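PDB 5IG9: ATP grasp ligase from Microcystis aeruginosa MRC, which probably catalyses an ATP-dependent ligation as an ATP-grasp enzyme, consistent with a role in closing rings of the microviridin precursor peptide. Local coordinates for residues L127-A132 / Y290-I295; P211-L216 / V284-R289. One frame throughout, in Å; residues are numbered along the deposited sequence.

Contact 1: L127-A132 / Y290-I295; sequences LQLQVA and YIFLEI
Gln-128 reaches from helix 125-134 to the backbone of Ile-295 on strand 290-296. Chi1 (-62°) sets CG beside the backbone N of Gln-128, and the extended chain beyond it carries the carboxamide across the gap. There Gln-128 OE1 accepts from Ile-295 N at 3.0 Å in a nearly straight bond (167°), the donor standing 43° out of the carbonyl plane. At the other corner of the amide, Gln-128 NE2 lies 2.8 Å from Ile-295 O, a weak, bent bond. NE2 has its stronger partner in Ala-122 O; together with the Ile-295 N-H on OE1 this sets which way round the amide lies. Ile-295 CG2 covers the carboxamide carbon, CD of Gln-128, at 3.5 Å.

The tight apolar part centres on Phe-292, whose side chain leaves the strand toward the helix. Ala-132 CB sits over one ring face in a CH-pi contact, 4.0 Å from the centroid of the Phe-292 ring. The opposite face carries Glu-294 N, offset toward the rim, while Ile-295 CG2 lies in plane at the ring edge. Leu-129 CD2 comes obliquely to Phe-292 CE2 at 4.0 Å, and Leu-269 of helix 260-273 adds to the packing around the ring. Leu-129 also packs on Ser-47 of the second subunit.

The partly exposed Leu-293 and Glu-294 form the looser side. Leu-293 directs its side chain away from the helix and turns its carbonyl to Leu-129 CD2, while Glu-294 CG brushes Gln-128 OE1 at 3.8 Å.

The helix packs on the outermost strand of this chain's antiparallel sheet in the ATP-grasp fold, a strand that carries a classic beta bulge where Leu-293 and Glu-294 both face Asp-281.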
loop_
_atom_site.group_PDB
_atom_site.type_symbol
_atom_site.label_atom_id
_atom_site.label_comp_id
_atom_site.label_asym_id
_atom_site.label_seq_id
_atom_site.Cartn_x
_atom_site.Cartn_y
_atom_site.Cartn_z
ATOM N N LEU A 127 8.366 -11.118 -1.315
ATOM C CA LEU A 127 9.608 -10.573 -0.778
ATOM C C LEU A 127 9.935 -11.164 0.587
ATOM O O LEU A 127 11.113 -11.313 0.930
ATOM C CB LEU A 127 9.515 -9.051 -0.691
ATOM C CG LEU A 127 10.754 -8.304 -0.197
ATOM C CD1 LEU A 127 11.925 -8.492 -1.150
ATOM C CD2 LEU A 127 10.429 -6.835 -0.023
ATOM N N GLN A 128 8.917 -11.503 1.379
ATOM C CA GLN A 128 9.160 -12.153 2.661
ATOM C C GLN A 128 9.931 -13.454 2.471
ATOM O O GLN A 128 10.983 -13.666 3.085
ATOM C CB GLN A 128 7.836 -12.424 3.377
ATOM C CG GLN A 128 7.014 -11.196 3.718
ATOM C CD GLN A 128 5.762 -11.571 4.476
ATOM O OE1 GLN A 128 5.588 -12.721 4.869
ATOM N NE2 GLN A 128 4.880 -10.602 4.688
ATOM N N LEU A 129 9.417 -14.336 1.609
ATOM C CA LEU A 129 10.045 -15.637 1.403
ATOM C C LEU A 129 11.447 -15.492 0.824
ATOM O O LEU A 129 12.375 -16.198 1.234
ATOM C CB LEU A 129 9.171 -16.492 0.484
ATOM C CG LEU A 129 7.708 -16.644 0.911
ATOM C CD1 LEU A 129 6.872 -17.245 -0.205
ATOM C CD2 LEU A 129 7.608 -17.486 2.167
ATOM N N GLN A 130 11.619 -14.573 -0.126
ATOM C CA GLN A 130 12.926 -14.376 -0.747
ATOM C C GLN A 130 13.952 -13.866 0.256
ATOM O O GLN A 130 15.101 -14.321 0.261
ATOM C CB GLN A 130 12.798 -13.410 -1.920
ATOM C CG GLN A 130 14.113 -12.862 -2.425
ATOM C CD GLN A 130 13.940 -12.077 -3.706
ATOM O OE1 GLN A 130 13.605 -12.642 -4.751
ATOM N NE2 GLN A 130 14.155 -10.767 -3.636
ATOM N N VAL A 131 13.564 -12.915 1.107
ATOM C CA VAL A 131 14.499 -12.384 2.093
ATOM C C VAL A 131 14.788 -13.421 3.170
ATOM O O VAL A 131 15.928 -13.554 3.630
ATOM C CB VAL A 131 13.958 -11.070 2.689
ATOM C CG1 VAL A 131 14.795 -10.643 3.887
ATOM C CG2 VAL A 131 13.960 -9.982 1.629
ATOM N N ALA A 132 13.767 -14.180 3.583
ATOM C CA ALA A 132 13.984 -15.247 4.555
ATOM C C ALA A 132 14.929 -16.307 4.007
ATOM O O ALA A 132 15.795 -16.817 4.730
ATOM C CB ALA A 132 12.651 -15.877 4.956
ATOM N N TYR A 290 12.993 -26.670 10.065
ATOM C CA TYR A 290 12.186 -25.483 10.312
ATOM C C TYR A 290 11.966 -24.741 8.999
ATOM O O TYR A 290 12.926 -24.292 8.365
ATOM C CB TYR A 290 12.849 -24.572 11.344
ATOM C CG TYR A 290 12.918 -25.153 12.742
ATOM C CD1 TYR A 290 13.939 -26.020 13.102
ATOM C CD2 TYR A 290 11.964 -24.831 13.702
ATOM C CE1 TYR A 290 14.010 -26.556 14.375
ATOM C CE2 TYR A 290 12.026 -25.362 14.978
ATOM C CZ TYR A 290 13.052 -26.222 15.309
ATOM O OH TYR A 290 13.122 -26.754 16.579
ATOM N N ILE A 291 10.703 -24.609 8.603
ATOM C CA ILE A 291 10.317 -23.962 7.355
ATOM C C ILE A 291 9.614 -22.654 7.684
ATOM O O ILE A 291 8.644 -22.641 8.449
ATOM C CB ILE A 291 9.411 -24.870 6.503
ATOM C CG1 ILE A 291 10.211 -26.030 5.905
ATOM C CG2 ILE A 291 8.725 -24.072 5.405
ATOM C CD1 ILE A 291 10.312 -27.246 6.799
ATOM N N PHE A 292 10.106 -21.559 7.112
ATOM C CA PHE A 292 9.457 -20.264 7.260
ATOM C C PHE A 292 8.275 -20.165 6.302
ATOM O O PHE A 292 8.406 -20.450 5.109
ATOM C CB PHE A 292 10.448 -19.132 6.986
ATOM C CG PHE A 292 9.810 -17.771 6.908
ATOM C CD1 PHE A 292 9.555 -17.047 8.062
ATOM C CD2 PHE A 292 9.461 -17.216 5.685
ATOM C CE1 PHE A 292 8.964 -15.797 7.998
ATOM C CE2 PHE A 292 8.869 -15.965 5.616
ATOM C CZ PHE A 292 8.623 -15.256 6.774
ATOM N N LEU A 293 7.124 -19.741 6.821
ATOM C CA LEU A 293 5.926 -19.574 6.007
ATOM C C LEU A 293 5.606 -18.108 5.742
ATOM O O LEU A 293 5.537 -17.691 4.582
ATOM C CB LEU A 293 4.726 -20.262 6.669
ATOM C CG LEU A 293 4.736 -21.789 6.749
ATOM C CD1 LEU A 293 3.419 -22.291 7.319
ATOM C CD2 LEU A 293 5.009 -22.408 5.386
ATOM N N GLU A 294 5.413 -17.310 6.790
ATOM C CA GLU A 294 4.868 -15.972 6.623
ATOM C C GLU A 294 5.130 -15.145 7.874
ATOM O O GLU A 294 5.104 -15.668 8.989
ATOM C CB GLU A 294 3.361 -16.039 6.341
ATOM C CG GLU A 294 2.639 -14.701 6.343
ATOM C CD GLU A 294 1.148 -14.859 6.129
ATOM O OE1 GLU A 294 0.747 -15.866 5.507
ATOM O OE2 GLU A 294 0.378 -13.989 6.590
ATOM N N ILE A 295 5.381 -13.854 7.678
ATOM C CA ILE A 295 5.368 -12.872 8.753
ATOM C C ILE A 295 4.265 -11.865 8.453
ATOM O O ILE A 295 4.220 -11.285 7.360
ATOM C CB ILE A 295 6.728 -12.168 8.921
ATOM C CG1 ILE A 295 6.590 -10.966 9.857
ATOM C CG2 ILE A 295 7.293 -11.741 7.580
ATOM C CD1 ILE A 295 7.877 -10.194 10.034
#

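Contact 2: P211-L216 / V284-R289; sequences PKALEL and VTPDER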
loop_
_atom_site.group_PDB
_atom_site.type_symbol
_atom_site.label_atom_id
_atom_site.label_comp_id
_atom_site.label_asym_id
_atom_site.label_seq_id
_atom_site.Cartn_x
_atom_site.Cartn_y
_atom_site.Cartn_z
ATOM N N PRO A 211 4.574 -31.859 4.759
ATOM C CA PRO A 211 4.039 -32.537 5.947
ATOM C C PRO A 211 4.765 -32.074 7.199
ATOM O O PRO A 211 5.996 -32.049 7.253
ATOM C CB PRO A 211 4.294 -34.021 5.655
ATOM C CG PRO A 211 4.469 -34.095 4.168
ATOM C CD PRO A 211 5.144 -32.813 3.795
ATOM N N LYS A 212 3.990 -31.704 8.208
ATOM C CA LYS A 212 4.521 -31.045 9.386
ATOM C C LYS A 212 4.145 -31.824 10.636
ATOM O O LYS A 212 3.082 -32.449 10.706
ATOM C CB LYS A 212 4.000 -29.605 9.487
ATOM C CG LYS A 212 2.487 -29.497 9.377
ATOM C CD LYS A 212 2.079 -28.254 8.614
ATOM C CE LYS A 212 0.624 -28.328 8.175
ATOM N NZ LYS A 212 -0.312 -28.329 9.335
ATOM N N ALA A 213 5.045 -31.789 11.614
ATOM C CA ALA A 213 4.771 -32.343 12.931
ATOM C C ALA A 213 4.226 -31.283 13.872
ATOM O O ALA A 213 3.333 -31.565 14.678
ATOM C CB ALA A 213 6.041 -32.960 13.518
ATOM N N LEU A 214 4.738 -30.061 13.771
ATOM C CA LEU A 214 4.330 -28.967 14.635
ATOM C C LEU A 214 4.073 -27.712 13.814
ATOM O O LEU A 214 4.680 -27.497 12.761
ATOM C CB LEU A 214 5.391 -28.669 15.703
ATOM C CG LEU A 214 5.659 -29.735 16.768
ATOM C CD1 LEU A 214 6.777 -29.284 17.688
ATOM C CD2 LEU A 214 4.405 -30.040 17.568
ATOM N N GLU A 215 3.155 -26.890 14.311
ATOM C CA GLU A 215 2.928 -25.541 13.814
ATOM C C GLU A 215 3.415 -24.550 14.860
ATOM O O GLU A 215 3.054 -24.663 16.038
ATOM C CB GLU A 215 1.445 -25.305 13.508
ATOM C CG GLU A 215 0.926 -26.059 12.296
ATOM C CD GLU A 215 -0.479 -25.641 11.906
ATOM O OE1 GLU A 215 -1.435 -25.998 12.627
ATOM O OE2 GLU A 215 -0.622 -24.944 10.879
ATOM N N LEU A 216 4.236 -23.593 14.435
ATOM C CA LEU A 216 4.799 -22.586 15.325
ATOM C C LEU A 216 4.123 -21.243 15.079
ATOM O O LEU A 216 3.950 -20.831 13.927
ATOM C CB LEU A 216 6.310 -22.444 15.119
ATOM C CG LEU A 216 7.176 -23.697 15.238
ATOM C CD1 LEU A 216 8.646 -23.341 15.117
ATOM C CD2 LEU A 216 6.904 -24.412 16.544
ATOM N N VAL A 284 7.423 -27.287 11.674
ATOM C CA VAL A 284 8.537 -28.178 11.968
ATOM C C VAL A 284 8.188 -29.565 11.456
ATOM O O VAL A 284 7.149 -30.127 11.824
ATOM C CB VAL A 284 8.860 -28.224 13.472
ATOM C CG1 VAL A 284 10.173 -28.958 13.706
ATOM C CG2 VAL A 284 8.913 -26.821 14.054
ATOM N N THR A 285 9.053 -30.112 10.617
ATOM C CA THR A 285 8.873 -31.456 10.107
ATOM C C THR A 285 9.125 -32.479 11.210
ATOM O O THR A 285 9.667 -32.151 12.268
ATOM C CB THR A 285 9.813 -31.698 8.928
ATOM O OG1 THR A 285 11.174 -31.613 9.369
ATOM C CG2 THR A 285 9.570 -30.670 7.834
ATOM N N PRO A 286 8.703 -33.729 11.006
ATOM C CA PRO A 286 9.088 -34.781 11.959
ATOM C C PRO A 286 10.594 -34.923 12.130
ATOM O O PRO A 286 11.048 -35.214 13.244
ATOM C CB PRO A 286 8.448 -36.038 11.357
ATOM C CG PRO A 286 7.247 -35.519 10.633
ATOM C CD PRO A 286 7.648 -34.178 10.081
ATOM N N ASP A 287 11.386 -34.712 11.075
ATOM C CA ASP A 287 12.842 -34.703 11.180
ATOM C C ASP A 287 13.401 -33.327 11.547
ATOM O O ASP A 287 14.565 -33.040 11.241
ATOM C CB ASP A 287 13.482 -35.209 9.881
ATOM C CG ASP A 287 13.078 -34.397 8.660
ATOM O OD1 ASP A 287 11.885 -34.049 8.538
ATOM O OD2 ASP A 287 13.954 -34.114 7.814
ATOM N N GLU A 288 12.586 -32.476 12.177
ATOM C CA GLU A 288 13.035 -31.237 12.822
ATOM C C GLU A 288 13.685 -30.260 11.842
ATOM O O GLU A 288 14.704 -29.637 12.145
ATOM C CB GLU A 288 13.977 -31.535 13.988
ATOM C CG GLU A 288 13.257 -31.879 15.277
ATOM C CD GLU A 288 14.185 -31.877 16.473
ATOM O OE1 GLU A 288 14.902 -32.883 16.670
ATOM O OE2 GLU A 288 14.209 -30.862 17.206
ATOM N N ARG A 289 13.082 -30.111 10.667
ATOM C CA ARG A 289 13.436 -29.036 9.751
ATOM C C ARG A 289 12.458 -27.885 9.939
ATOM O O ARG A 289 11.241 -28.094 9.985
ATOM C CB ARG A 289 13.413 -29.516 8.298
ATOM C CG ARG A 289 14.538 -30.468 7.942
ATOM C CD ARG A 289 14.376 -31.026 6.536
ATOM N NE ARG A 289 14.623 -30.025 5.501
ATOM C CZ ARG A 289 15.773 -29.893 4.847
ATOM N NH1 ARG A 289 16.792 -30.696 5.121
ATOM N NH2 ARG A 289 15.908 -28.958 3.920
#
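Val-284 O is gripped by two successive backbone amides, Ala-213 N at 2.7 Å and Leu-214 N at 3.1 Å, both lying in its carbonyl plane. The return bond runs from Val-284 N to Leu-214 O at 3.0 Å, with the donor tilted 31° from the plane of that carbonyl. Leu-214 and Val-284 thus form an antiparallel hydrogen-bonded pair, and their side chains rise on the same sheet face, with Leu-214 CB 4.1 Å from Val-284 CB. On that face Leu-216 crosses Val-284, bringing CD1 to Val-284 CG2 at 3.6 Å.

Because Ala-213 and Leu-214 share one partner, they make a classic beta bulge where strand 214-221 begins beside the end of strand 277-284. Beyond it 284-289 turns back: in the type I turn from Thr-285 to Glu-288 the last residue, Glu-288, has a left-handed backbone, giving a 3:5 hairpin with a G1 bulge that leads into strand 290-296.

The Thr-285 side chain braces this turn from within. Its chi1 of 63° places OG1 between the backbone N and the carbonyl carbon, where OG1 donates to Asp-287 OD1 at 2.7 Å, meeting the carboxylate from above its plane, and accepts from Arg-289 N, 2.8 Å from Thr-285 OG1. The turn also lies against 211-213: Ala-213 CB touches Pro-286 CD at 4.0 Å, and Pro-211 O approaches the Pro-286 ring and the Thr-285 methyl.

After the N-terminal parallel sheet, the chain lays down helix 125-134, half of contact 1; from the end of 127-132 its partner 290-295 lies 158 positions further on. Contact 2 is nested inside that long loop and closes a shorter one, with 68 positions between its near ends. Here 211-216 enters strand 214-221; after strand 224-231 and helix 260-273, strand 277-284 returns alongside it, and its last residue opens the turn 284-289. This runs directly into 290-295, so both contacts reach one antiparallel sheet, with centres about 16 Å apart. They touch where Tyr-290 packs on Val-284 and Leu-216, and Ile-291 on Thr-285.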